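Local coordinates for protein 3-methylornithine synthase (Methanosarcina barkeri, PDB 3T7V) that catalyses the radical-based isomerization of L-lysine to (3R)-3-methyl-D-ornithine, a step in pyrrolysine biosynthesis, with a [4Fe-4S] cluster and S-adenosylmethionine as cofactors, at residues Leu43-Ala47 with Ser263-Leu267; Phe60-Tyr66 with Phe108-Thr114; Asn73-Phe77 with Lys180-Gln185. One frame throughout, in Å; residues are numbered along the deposited sequence.

Overall arrangement
Interactions 1 and 2 are buried, whereas interaction 3 is only partly so and reaches the protein surface. Interaction 2 lies nearest the centre of the chain and is a parallel strand pair of the TIM-barrel sheet; backbone hydrogen bonds dominate it, and its inner side chains reach the bound amino acid. Interaction 1 packs two helices by apolar contacts. Its first helix, 37-55, is followed in the chain by strand 58-68 of interaction 2, yet the two contacts do not touch and their centres are 25 Å apart. Interaction 3 joins two largely irregular segments by polar bonds, beside a cysteine that binds the iron-sulfur cluster, its centre likewise about 25 Å from that of interaction 2.

Interaction 1 (Leu43-Ala47 with Ser263-Leu267); sequences LYSAA and SVLRL
Leu43, Ala47 and Leu267, with the CB of Ser263, form the apolar body of this contact between helices 37-55 and 258-268. Ala47 and Ser263 mark the closest backbone approach, their CA atoms 5.2 Å apart. Both are small, which suits so close an approach: Ala47 CB rests against Ser263 CB at 3.7 Å. Leu43 CG also meets Ser263 CB, at 3.6 Å, so the serine methylene is wedged between a leucine branch and a methyl. With CG anti to the backbone N (chi1 172°), Leu43 carries its CD1 across to Leu267 CD1, 3.7 Å away, and the two chains slant over each other. The other Leu267 methyl, CD2, lies beside the backbone of Ala46 and Ala47. Leu31 of helix 25-32 touches both leucines, adding a third helix to the cluster. The axes of the short segments pass 8.9 Å apart at a crossing angle of 37°.

The polar groups meet the other helix without bonding to it. Ser263 OG sits at the edge of the Tyr44 ring, near its plane and 3.3 Å from CD1, while its main hydrogen bond goes to the carbonyl of Ala292, with a weak one to Leu259 O. Arg266 CG lies 3.4 Å from Ala47 O; beyond it the chain bends at chi2 and chi3. Its guanidinium is thereby turned to the carbonyl oxygens of Pro270 and Arg272, bound by NH1, and of Gly293, bound by NE.

Cohesion between these two segments therefore comes from close van der Waals fit, while the buried serine and arginine direct hydrogen bonds mainly to backbone carbonyls outside the two segments. A charge buried this way is probably stabilised by the carbonyl dipoles it meets.

Interaction 2 (Phe60-Tyr66 with Phe108-Thr114); sequences FLNCFIY and FHMVDLT. With MD0 (5-amino-D-isoleucine), chain D.
Asp112 and Phe64 are a bridged pair of the two strands, with side chains side by side and pointing the same way. The aspartate CB lies 3.6 Å from Cys63 O. CG, anti to the backbone N (chi1 178°), carries the carboxylate past the Phe64 ring, whose edge meets OD2 near the ring plane, ring and carboxylate planes 73° apart. OD1 accepts a hydrogen bond from Ser146 and a weak one from Thr114 OG1. OD2 receives the terminal amine NE of 5-amino-D-isoleucine at 2.9 Å, a fitting partner for an acid, while the ligand CA sits over one face of Phe64.

The two strands are parallel neighbours in the TIM-barrel sheet, linked through helix 93-103 in a beta-alpha-beta crossover. Main-chain bonds alternate between them: Asp112 N gives a nearly straight one to Cys63 O (2.7 Å), and Ile65 N, Thr114 N and Cys63 N continue the pattern.

On the opposite face of the sheet, Cys63 lays CB over the centre of the Phe108 ring, a CH-pi contact of 3.5 Å to the centroid, and adds a sulfur-aromatic contact through SG. At the start of the pair His109 is held through both ring nitrogens: ND1 accepts Leu61 N at 2.9 Å, 21° out of the ring plane, and NE2 binds Ala339 O. The edge of Phe60 points at the imidazole face in a T-shaped pair.

Interaction 3 (Asn73-Phe77 with Lys180-Gln185); sequences NQCSF and KLRVGQ. With SAM (S-adenosylmethionine), chain C; SF4 (iron/sulfur cluster), chain B.
Asn73 stacks its amide on that of Gln185, the two planes 15° apart, and Asn73 also lies beside the cluster. Flat amides suit the place because they can stack while keeping polar edges for bonding. Gln74 comes next, partly exposed: its O and CG lie on Val183 CB, the former at 3.6 Å, and a water links its backbone N with Val183 O and Gln185 NE2.

Cys75 is the metal ligand, its SG binding the iron FE4 at 2.3 Å. The same sulfur accepts Gln185 NE2 at 3.3 Å, a nearly straight bond in the amide plane. The other end of that amide, OE1, takes Arg182 NH1 on a lone pair in its carbonyl plane, at 2.9 Å. Gln185 thus bridges the cluster-ligating sulfur and the arginine, and probably helps to position both; its N-H would probably temper the charge on the thiolate.

Ser76 makes two bonds to the backbone of Lys180 and Leu181. Its N binds Leu181 O at 2.9 Å, and its OG, placed between backbone N and carbonyl carbon (chi1 60°), donates to Lys180 O at 2.7 Å.

Phe77 closes the segment. Its ring has CE2 against Leu181 CB at 3.8 Å and its edge toward adenine N7; CZ lies over a face of the Arg182 guanidinium, while Phe77 O accepts a weak bond from N6 of S-adenosylmethionine. Arg182 stretches out to hold the S-adenosylmethionine carboxylate oxygen O through NH2, at 2.7 Å, and pairs with Glu171. That oxygen and the amino N of S-adenosylmethionine chelate iron FE1. Together with Cys71 and Cys78, Cys75 makes up the CX3CX2C loop of the radical SAM superfamily, whose three cysteines leave one iron for S-adenosylmethionine.

Interaction 1 (Leu43-Ala47 with Ser263-Leu267)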
loop_
_atom_site.group_PDB
_atom_site.type_symbol
_atom_site.label_atom_id
_atom_site.label_comp_id
_atom_site.label_asym_id
_atom_site.label_seq_id
_atom_site.Cartn_x
_atom_site.Cartn_y
_atom_site.Cartn_z
ATOM N N LEU A 43 13.393 13.467 -12.968
ATOM C CA LEU A 43 12.017 12.926 -12.733
ATOM C C LEU A 43 11.700 12.964 -11.214
ATOM O O LEU A 43 10.603 13.463 -10.847
ATOM C CB LEU A 43 11.944 11.491 -13.278
ATOM C CG LEU A 43 10.666 10.751 -12.926
ATOM C CD1 LEU A 43 9.400 11.502 -13.410
ATOM C CD2 LEU A 43 10.715 9.284 -13.355
ATOM N N TYR A 44 12.617 12.491 -10.377
ATOM C CA TYR A 44 12.383 12.557 -8.916
ATOM C C TYR A 44 12.201 13.988 -8.424
ATOM O O TYR A 44 11.332 14.266 -7.678
ATOM C CB TYR A 44 13.514 11.909 -8.119
ATOM C CG TYR A 44 13.880 10.492 -8.558
ATOM C CD1 TYR A 44 12.895 9.602 -9.099
ATOM C CD2 TYR A 44 15.168 9.983 -8.371
ATOM C CE1 TYR A 44 13.245 8.314 -9.491
ATOM C CE2 TYR A 44 15.485 8.711 -8.736
ATOM C CZ TYR A 44 14.533 7.885 -9.290
ATOM O OH TYR A 44 14.955 6.646 -9.684
ATOM N N SER A 45 13.045 14.911 -8.926
ATOM C CA SER A 45 12.939 16.315 -8.554
ATOM C C SER A 45 11.590 16.901 -8.952
ATOM O O SER A 45 10.988 17.647 -8.176
ATOM C CB SER A 45 14.065 17.122 -9.270
ATOM O OG SER A 45 13.945 18.472 -8.879
ATOM N N ALA A 46 11.086 16.577 -10.154
ATOM C CA ALA A 46 9.779 17.077 -10.547
ATOM C C ALA A 46 8.677 16.586 -9.594
ATOM O O ALA A 46 7.751 17.320 -9.203
ATOM C CB ALA A 46 9.460 16.673 -12.022
ATOM N N ALA A 47 8.724 15.281 -9.323
ATOM C CA ALA A 47 7.710 14.742 -8.393
ATOM C C ALA A 47 7.849 15.353 -6.987
ATOM O O ALA A 47 6.825 15.590 -6.335
ATOM C CB ALA A 47 7.862 13.219 -8.345
ATOM N N SER A 263 7.241 8.327 -8.931
ATOM C CA SER A 263 7.277 9.711 -9.453
ATOM C C SER A 263 6.196 9.929 -10.497
ATOM O O SER A 263 5.539 10.956 -10.485
ATOM C CB SER A 263 8.616 10.006 -10.075
ATOM O OG SER A 263 9.646 9.888 -9.112
ATOM N N VAL A 264 5.967 8.946 -11.372
ATOM C CA VAL A 264 4.912 9.104 -12.367
ATOM C C VAL A 264 3.546 9.183 -11.673
ATOM O O VAL A 264 2.681 9.997 -12.047
ATOM C CB VAL A 264 4.967 7.906 -13.362
ATOM C CG1 VAL A 264 3.732 7.927 -14.231
ATOM C CG2 VAL A 264 6.218 8.083 -14.252
ATOM N N LEU A 265 3.326 8.373 -10.610
ATOM C CA LEU A 265 2.040 8.465 -9.886
ATOM C C LEU A 265 1.863 9.846 -9.283
ATOM O O LEU A 265 0.736 10.348 -9.204
ATOM C CB LEU A 265 2.017 7.436 -8.694
ATOM C CG LEU A 265 1.738 5.992 -9.204
ATOM C CD1 LEU A 265 1.961 5.010 -8.003
ATOM C CD2 LEU A 265 0.347 5.803 -9.757
ATOM N N ARG A 266 2.952 10.399 -8.761
ATOM C CA ARG A 266 2.821 11.771 -8.164
ATOM C C ARG A 266 2.470 12.800 -9.245
ATOM O O ARG A 266 1.698 13.750 -8.972
ATOM C CB ARG A 266 4.100 12.153 -7.455
ATOM C CG ARG A 266 4.169 13.580 -6.873
ATOM C CD ARG A 266 3.001 13.863 -5.938
ATOM N NE ARG A 266 3.127 13.068 -4.725
ATOM C CZ ARG A 266 2.113 12.815 -3.887
ATOM N NH1 ARG A 266 0.901 13.267 -4.096
ATOM N NH2 ARG A 266 2.310 11.975 -2.860
ATOM N N LEU A 267 2.994 12.561 -10.442
ATOM C CA LEU A 267 2.726 13.535 -11.484
ATOM C C LEU A 267 1.305 13.347 -12.038
ATOM O O LEU A 267 0.739 14.261 -12.588
ATOM C CB LEU A 267 3.803 13.421 -12.588
ATOM C CG LEU A 267 5.242 13.783 -12.141
ATOM C CD1 LEU A 267 6.283 13.533 -13.240
ATOM C CD2 LEU A 267 5.321 15.237 -11.738
#

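Interaction 2 (Phe60-Tyr66 with Phe108-Thr114)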
loop_
_atom_site.group_PDB
_atom_site.type_symbol
_atom_site.label_atom_id
_atom_site.label_comp_id
_atom_site.label_asym_id
_atom_site.label_seq_id
_atom_site.Cartn_x
_atom_site.Cartn_y
_atom_site.Cartn_z
ATOM N N PHE A 60 2.758 11.425 6.351
ATOM C CA PHE A 60 1.789 10.645 7.127
ATOM C C PHE A 60 2.409 9.289 7.474
ATOM O O PHE A 60 3.319 8.824 6.759
ATOM C CB PHE A 60 0.487 10.461 6.314
ATOM C CG PHE A 60 -0.181 11.747 5.944
ATOM C CD1 PHE A 60 -0.633 12.583 6.940
ATOM C CD2 PHE A 60 -0.318 12.109 4.617
ATOM C CE1 PHE A 60 -1.232 13.829 6.590
ATOM C CE2 PHE A 60 -0.990 13.303 4.253
ATOM C CZ PHE A 60 -1.414 14.128 5.264
ATOM N N LEU A 61 1.957 8.674 8.557
ATOM C CA LEU A 61 2.557 7.436 9.118
ATOM C C LEU A 61 1.457 6.396 9.353
ATOM O O LEU A 61 0.475 6.667 10.062
ATOM C CB LEU A 61 3.260 7.712 10.426
ATOM C CG LEU A 61 4.316 8.785 10.358
ATOM C CD1 LEU A 61 4.798 9.182 11.773
ATOM C CD2 LEU A 61 5.482 8.315 9.495
ATOM N N ASN A 62 1.587 5.201 8.753
ATOM C CA ASN A 62 0.522 4.144 8.838
ATOM C C ASN A 62 1.141 2.916 9.463
ATOM O O ASN A 62 2.181 2.381 8.962
ATOM C CB ASN A 62 0.096 3.825 7.387
ATOM C CG ASN A 62 -1.189 3.002 7.275
ATOM O OD1 ASN A 62 -1.930 2.832 8.207
ATOM N ND2 ASN A 62 -1.476 2.583 6.025
ATOM N N CYS A 63 0.552 2.485 10.568
ATOM C CA CYS A 63 1.018 1.205 11.183
ATOM C C CYS A 63 0.398 0.021 10.490
ATOM O O CYS A 63 -0.714 0.090 10.035
ATOM C CB CYS A 63 0.560 1.224 12.593
ATOM S SG CYS A 63 1.157 -0.140 13.600
ATOM N N PHE A 64 1.120 -1.051 10.356
ATOM C CA PHE A 64 0.614 -2.239 9.672
ATOM C C PHE A 64 0.441 -3.357 10.676
ATOM O O PHE A 64 1.421 -3.812 11.315
ATOM C CB PHE A 64 1.696 -2.640 8.644
ATOM C CG PHE A 64 1.289 -3.856 7.833
ATOM C CD1 PHE A 64 0.143 -3.779 7.039
ATOM C CD2 PHE A 64 2.007 -5.045 7.867
ATOM C CE1 PHE A 64 -0.300 -4.869 6.283
ATOM C CE2 PHE A 64 1.570 -6.156 7.103
ATOM C CZ PHE A 64 0.428 -6.052 6.338
ATOM N N ILE A 65 -0.772 -3.853 10.797
ATOM C CA ILE A 65 -1.125 -4.978 11.708
ATOM C C ILE A 65 -1.688 -6.110 10.899
ATOM O O ILE A 65 -2.887 -6.116 10.521
ATOM C CB ILE A 65 -2.136 -4.552 12.776
ATOM C CG1 ILE A 65 -1.602 -3.322 13.592
ATOM C CG2 ILE A 65 -2.413 -5.743 13.732
ATOM C CD1 ILE A 65 -2.634 -2.861 14.625
ATOM N N TYR A 66 -0.810 -7.074 10.635
ATOM C CA TYR A 66 -1.201 -8.271 9.852
ATOM C C TYR A 66 -1.712 -9.261 10.889
ATOM O O TYR A 66 -0.935 -9.915 11.587
ATOM C CB TYR A 66 0.063 -8.772 9.144
ATOM C CG TYR A 66 -0.159 -9.715 7.978
ATOM C CD1 TYR A 66 -1.392 -10.213 7.603
ATOM C CD2 TYR A 66 0.961 -10.118 7.257
ATOM C CE1 TYR A 66 -1.551 -11.018 6.484
ATOM C CE2 TYR A 66 0.827 -10.948 6.150
ATOM C CZ TYR A 66 -0.428 -11.389 5.804
ATOM O OH TYR A 66 -0.456 -12.236 4.700
ATOM N N PHE A 108 1.089 7.579 15.152
ATOM C CA PHE A 108 0.491 7.153 13.867
ATOM C C PHE A 108 -0.761 7.960 13.469
ATOM O O PHE A 108 -1.544 8.419 14.285
ATOM C CB PHE A 108 0.066 5.663 13.930
ATOM C CG PHE A 108 1.240 4.747 14.059
ATOM C CD1 PHE A 108 2.012 4.493 12.917
ATOM C CD2 PHE A 108 1.542 4.119 15.295
ATOM C CE1 PHE A 108 3.071 3.611 12.972
ATOM C CE2 PHE A 108 2.636 3.254 15.363
ATOM C CZ PHE A 108 3.386 2.994 14.204
ATOM N N HIS A 109 -0.881 8.176 12.153
ATOM C CA HIS A 109 -2.097 8.773 11.578
ATOM C C HIS A 109 -3.181 7.794 11.238
ATOM O O HIS A 109 -4.359 8.166 11.226
ATOM C CB HIS A 109 -1.768 9.577 10.285
ATOM C CG HIS A 109 -0.777 10.655 10.529
ATOM N ND1 HIS A 109 0.561 10.446 10.358
ATOM C CD2 HIS A 109 -0.928 11.941 10.985
ATOM C CE1 HIS A 109 1.232 11.550 10.733
ATOM N NE2 HIS A 109 0.322 12.470 11.109
ATOM N N MET A 110 -2.824 6.513 11.086
ATOM C CA MET A 110 -3.775 5.512 10.638
ATOM C C MET A 110 -3.180 4.173 11.011
ATOM O O MET A 110 -1.923 4.043 11.167
ATOM C CB MET A 110 -3.958 5.616 9.119
ATOM C CG MET A 110 -5.047 4.586 8.598
ATOM S SD MET A 110 -5.773 5.098 7.013
ATOM C CE MET A 110 -4.305 5.065 6.023
ATOM N N VAL A 111 -4.033 3.160 11.181
ATOM C CA VAL A 111 -3.583 1.753 11.328
ATOM C C VAL A 111 -4.217 0.930 10.225
ATOM O O VAL A 111 -5.399 1.142 9.921
ATOM C CB VAL A 111 -3.933 1.203 12.716
ATOM C CG1 VAL A 111 -3.217 1.945 13.796
ATOM C CG2 VAL A 111 -5.427 1.194 12.992
ATOM N N ASP A 112 -3.419 0.072 9.604
ATOM C CA ASP A 112 -3.912 -0.876 8.544
ATOM C C ASP A 112 -4.105 -2.277 9.051
ATOM O O ASP A 112 -3.081 -2.894 9.446
ATOM C CB ASP A 112 -2.954 -0.795 7.348
ATOM C CG ASP A 112 -3.272 -1.716 6.225
ATOM O OD1 ASP A 112 -4.311 -2.438 6.214
ATOM O OD2 ASP A 112 -2.457 -1.739 5.235
ATOM N N LEU A 113 -5.344 -2.696 9.227
ATOM C CA LEU A 113 -5.648 -4.059 9.771
ATOM C C LEU A 113 -5.767 -4.959 8.521
ATOM O O LEU A 113 -6.677 -4.789 7.690
ATOM C CB LEU A 113 -7.015 -4.050 10.493
ATOM C CG LEU A 113 -7.089 -3.108 11.679
ATOM C CD1 LEU A 113 -8.515 -3.124 12.191
ATOM C CD2 LEU A 113 -6.041 -3.531 12.690
ATOM N N THR A 114 -4.795 -5.852 8.361
ATOM C CA THR A 114 -4.678 -6.673 7.172
ATOM C C THR A 114 -4.764 -8.143 7.521
ATOM O O THR A 114 -4.244 -8.608 8.557
ATOM C CB THR A 114 -3.305 -6.387 6.509
ATOM O OG1 THR A 114 -3.329 -5.055 5.980
ATOM C CG2 THR A 114 -3.024 -7.336 5.281
HETATM C C MD0 D . 2.553 -2.218 3.144
HETATM N N MD0 D . 3.151 -4.348 4.142
HETATM O O MD0 D . 1.975 -1.124 3.312
HETATM C CA MD0 D . 2.055 -3.423 3.874
HETATM C CB MD0 D . 0.940 -4.137 3.051
HETATM C CD MD0 D . -1.602 -3.886 2.646
HETATM N NE MD0 D . -2.686 -2.912 2.631
HETATM C CG MD0 D . -0.287 -3.182 2.967
HETATM C CG2 MD0 D . 1.375 -4.554 1.622
HETATM O OXT MD0 D . 3.528 -2.359 2.397
#

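Interaction 3 (Asn73-Phe77 with Lys180-Gln185)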
loop_
_atom_site.group_PDB
_atom_site.type_symbol
_atom_site.label_atom_id
_atom_site.label_comp_id
_atom_site.label_asym_id
_atom_site.label_seq_id
_atom_site.Cartn_x
_atom_site.Cartn_y
_atom_site.Cartn_z
ATOM N N ASN A 73 -6.929 -18.064 -0.760
ATOM C CA ASN A 73 -6.660 -17.752 -2.197
ATOM C C ASN A 73 -5.273 -18.282 -2.618
ATOM O O ASN A 73 -4.454 -18.713 -1.772
ATOM C CB ASN A 73 -6.712 -16.233 -2.447
ATOM C CG ASN A 73 -8.107 -15.690 -2.610
ATOM O OD1 ASN A 73 -8.263 -14.404 -2.644
ATOM N ND2 ASN A 73 -9.071 -16.549 -2.830
ATOM N N GLN A 74 -5.038 -18.247 -3.918
ATOM C CA GLN A 74 -3.856 -18.925 -4.496
ATOM C C GLN A 74 -3.071 -17.985 -5.387
ATOM O O GLN A 74 -2.618 -18.320 -6.503
ATOM C CB GLN A 74 -4.164 -20.306 -5.137
ATOM C CG GLN A 74 -5.147 -20.187 -6.193
ATOM C CD GLN A 74 -5.447 -21.593 -6.774
ATOM O OE1 GLN A 74 -4.541 -22.316 -7.240
ATOM N NE2 GLN A 74 -6.652 -22.020 -6.546
ATOM N N CYS A 75 -2.904 -16.743 -4.943
ATOM C CA CYS A 75 -2.094 -15.810 -5.715
ATOM C C CYS A 75 -0.696 -16.348 -5.988
ATOM O O CYS A 75 0.001 -16.817 -5.111
ATOM C CB CYS A 75 -2.011 -14.477 -5.014
ATOM S SG CYS A 75 -3.601 -13.674 -4.721
ATOM N N SER A 76 -0.278 -16.196 -7.254
ATOM C CA SER A 76 0.999 -16.844 -7.656
ATOM C C SER A 76 2.245 -16.160 -7.084
ATOM O O SER A 76 3.310 -16.734 -7.042
ATOM C CB SER A 76 1.062 -16.978 -9.150
ATOM O OG SER A 76 0.987 -15.710 -9.685
ATOM N N PHE A 77 2.071 -14.913 -6.696
ATOM C CA PHE A 77 3.176 -14.044 -6.250
ATOM C C PHE A 77 3.351 -14.044 -4.705
ATOM O O PHE A 77 4.369 -13.524 -4.206
ATOM C CB PHE A 77 2.945 -12.565 -6.718
ATOM C CG PHE A 77 1.617 -12.013 -6.347
ATOM C CD1 PHE A 77 1.421 -11.373 -5.100
ATOM C CD2 PHE A 77 0.533 -12.145 -7.222
ATOM C CE1 PHE A 77 0.150 -10.909 -4.770
ATOM C CE2 PHE A 77 -0.705 -11.579 -6.943
ATOM C CZ PHE A 77 -0.913 -10.999 -5.666
ATOM N N LYS A 180 -2.916 -14.467 -14.346
ATOM C CA LYS A 180 -1.767 -15.274 -13.921
ATOM C C LYS A 180 -1.309 -14.980 -12.520
ATOM O O LYS A 180 -0.528 -15.761 -11.951
ATOM C CB LYS A 180 -0.510 -14.953 -14.846
ATOM C CG LYS A 180 -0.778 -15.193 -16.327
ATOM C CD LYS A 180 0.533 -14.906 -17.171
ATOM C CE LYS A 180 0.362 -14.821 -18.637
ATOM N NZ LYS A 180 1.819 -14.809 -18.924
ATOM N N LEU A 181 -1.741 -13.821 -12.003
ATOM C CA LEU A 181 -1.334 -13.334 -10.674
ATOM C C LEU A 181 -2.397 -13.648 -9.623
ATOM O O LEU A 181 -2.163 -14.467 -8.723
ATOM C CB LEU A 181 -1.051 -11.809 -10.717
ATOM C CG LEU A 181 0.124 -11.403 -11.629
ATOM C CD1 LEU A 181 0.289 -9.871 -11.618
ATOM C CD2 LEU A 181 1.396 -12.188 -11.304
ATOM N N ARG A 182 -3.545 -13.015 -9.737
ATOM C CA ARG A 182 -4.669 -13.254 -8.793
ATOM C C ARG A 182 -5.493 -14.412 -9.312
ATOM O O ARG A 182 -6.652 -14.247 -9.763
ATOM C CB ARG A 182 -5.501 -11.984 -8.553
ATOM C CG ARG A 182 -4.706 -11.077 -7.567
ATOM C CD ARG A 182 -5.601 -9.956 -7.013
ATOM N NE ARG A 182 -4.917 -9.260 -5.911
ATOM C CZ ARG A 182 -4.841 -9.757 -4.672
ATOM N NH1 ARG A 182 -5.609 -10.758 -4.278
ATOM N NH2 ARG A 182 -4.129 -9.140 -3.754
ATOM N N VAL A 183 -4.900 -15.593 -9.207
ATOM C CA VAL A 183 -5.475 -16.813 -9.840
ATOM C C VAL A 183 -6.854 -17.092 -9.275
ATOM O O VAL A 183 -7.062 -17.193 -8.052
ATOM C CB VAL A 183 -4.528 -18.006 -9.573
ATOM C CG1 VAL A 183 -5.176 -19.246 -10.165
ATOM C CG2 VAL A 183 -3.195 -17.712 -10.229
ATOM N N GLY A 184 -7.804 -17.239 -10.195
ATOM C CA GLY A 184 -9.166 -17.657 -9.797
ATOM C C GLY A 184 -10.045 -16.519 -9.263
ATOM O O GLY A 184 -11.202 -16.750 -8.854
ATOM N N GLN A 185 -9.497 -15.288 -9.228
ATOM C CA GLN A 185 -10.249 -14.178 -8.695
ATOM C C GLN A 185 -10.833 -13.342 -9.835
ATOM O O GLN A 185 -10.168 -13.195 -10.865
ATOM C CB GLN A 185 -9.300 -13.284 -7.845
ATOM C CG GLN A 185 -8.935 -14.078 -6.607
ATOM C CD GLN A 185 -7.697 -13.487 -5.997
ATOM O OE1 GLN A 185 -7.654 -12.285 -5.731
ATOM N NE2 GLN A 185 -6.647 -14.326 -5.855
HETATM N N SAM C . -5.258 -10.703 1.267
HETATM C CA SAM C . -5.685 -9.416 0.974
HETATM C C SAM C . -5.514 -9.010 -0.434
HETATM O O SAM C . -4.935 -9.771 -1.236
HETATM O OXT SAM C . -6.087 -7.923 -0.797
HETATM C CB SAM C . -4.828 -8.460 1.430
HETATM C CG SAM C . -3.363 -8.607 1.352
HETATM S SD SAM C . -2.555 -7.176 0.515
HETATM C CE SAM C . -1.587 -6.512 1.843
HETATM C "C5'" SAM C . -1.299 -8.004 -0.437
HETATM C "C4'" SAM C . -0.913 -7.294 -1.503
HETATM O "O4'" SAM C . 0.536 -7.328 -0.916
HETATM C "C3'" SAM C . -1.109 -7.819 -2.707
HETATM O "O3'" SAM C . -2.140 -6.874 -3.024
HETATM C "C2'" SAM C . 0.210 -7.244 -3.241
HETATM O "O2'" SAM C . 0.062 -5.949 -3.911
HETATM C "C1'" SAM C . 1.274 -7.170 -2.132
HETATM N N9 SAM C . 2.165 -8.386 -2.199
HETATM C C8 SAM C . 1.895 -9.695 -1.912
HETATM N N7 SAM C . 2.970 -10.428 -2.165
HETATM C C5 SAM C . 3.957 -9.579 -2.611
HETATM C C6 SAM C . 5.256 -9.799 -3.092
HETATM N N6 SAM C . 5.803 -11.014 -3.162
HETATM N N1 SAM C . 6.001 -8.735 -3.428
HETATM C C2 SAM C . 5.492 -7.468 -3.391
HETATM N N3 SAM C . 4.205 -7.230 -3.043
HETATM C C4 SAM C . 3.457 -8.302 -2.631
HETATM FE FE1 SF4 B . -3.935 -11.468 -0.294
HETATM FE FE2 SF4 B . -4.065 -14.239 -0.004
HETATM FE FE3 SF4 B . -1.677 -13.162 -0.520
HETATM FE FE4 SF4 B . -3.505 -13.243 -2.427
HETATM S S1 SF4 B . -2.576 -15.058 -1.448
HETATM S S2 SF4 B . -2.230 -11.448 -1.871
HETATM S S3 SF4 B . -5.440 -12.935 -1.331
HETATM S S4 SF4 B . -2.865 -12.844 1.346
HETATM O O HOH W 1 -7.282 -17.498 -5.576
#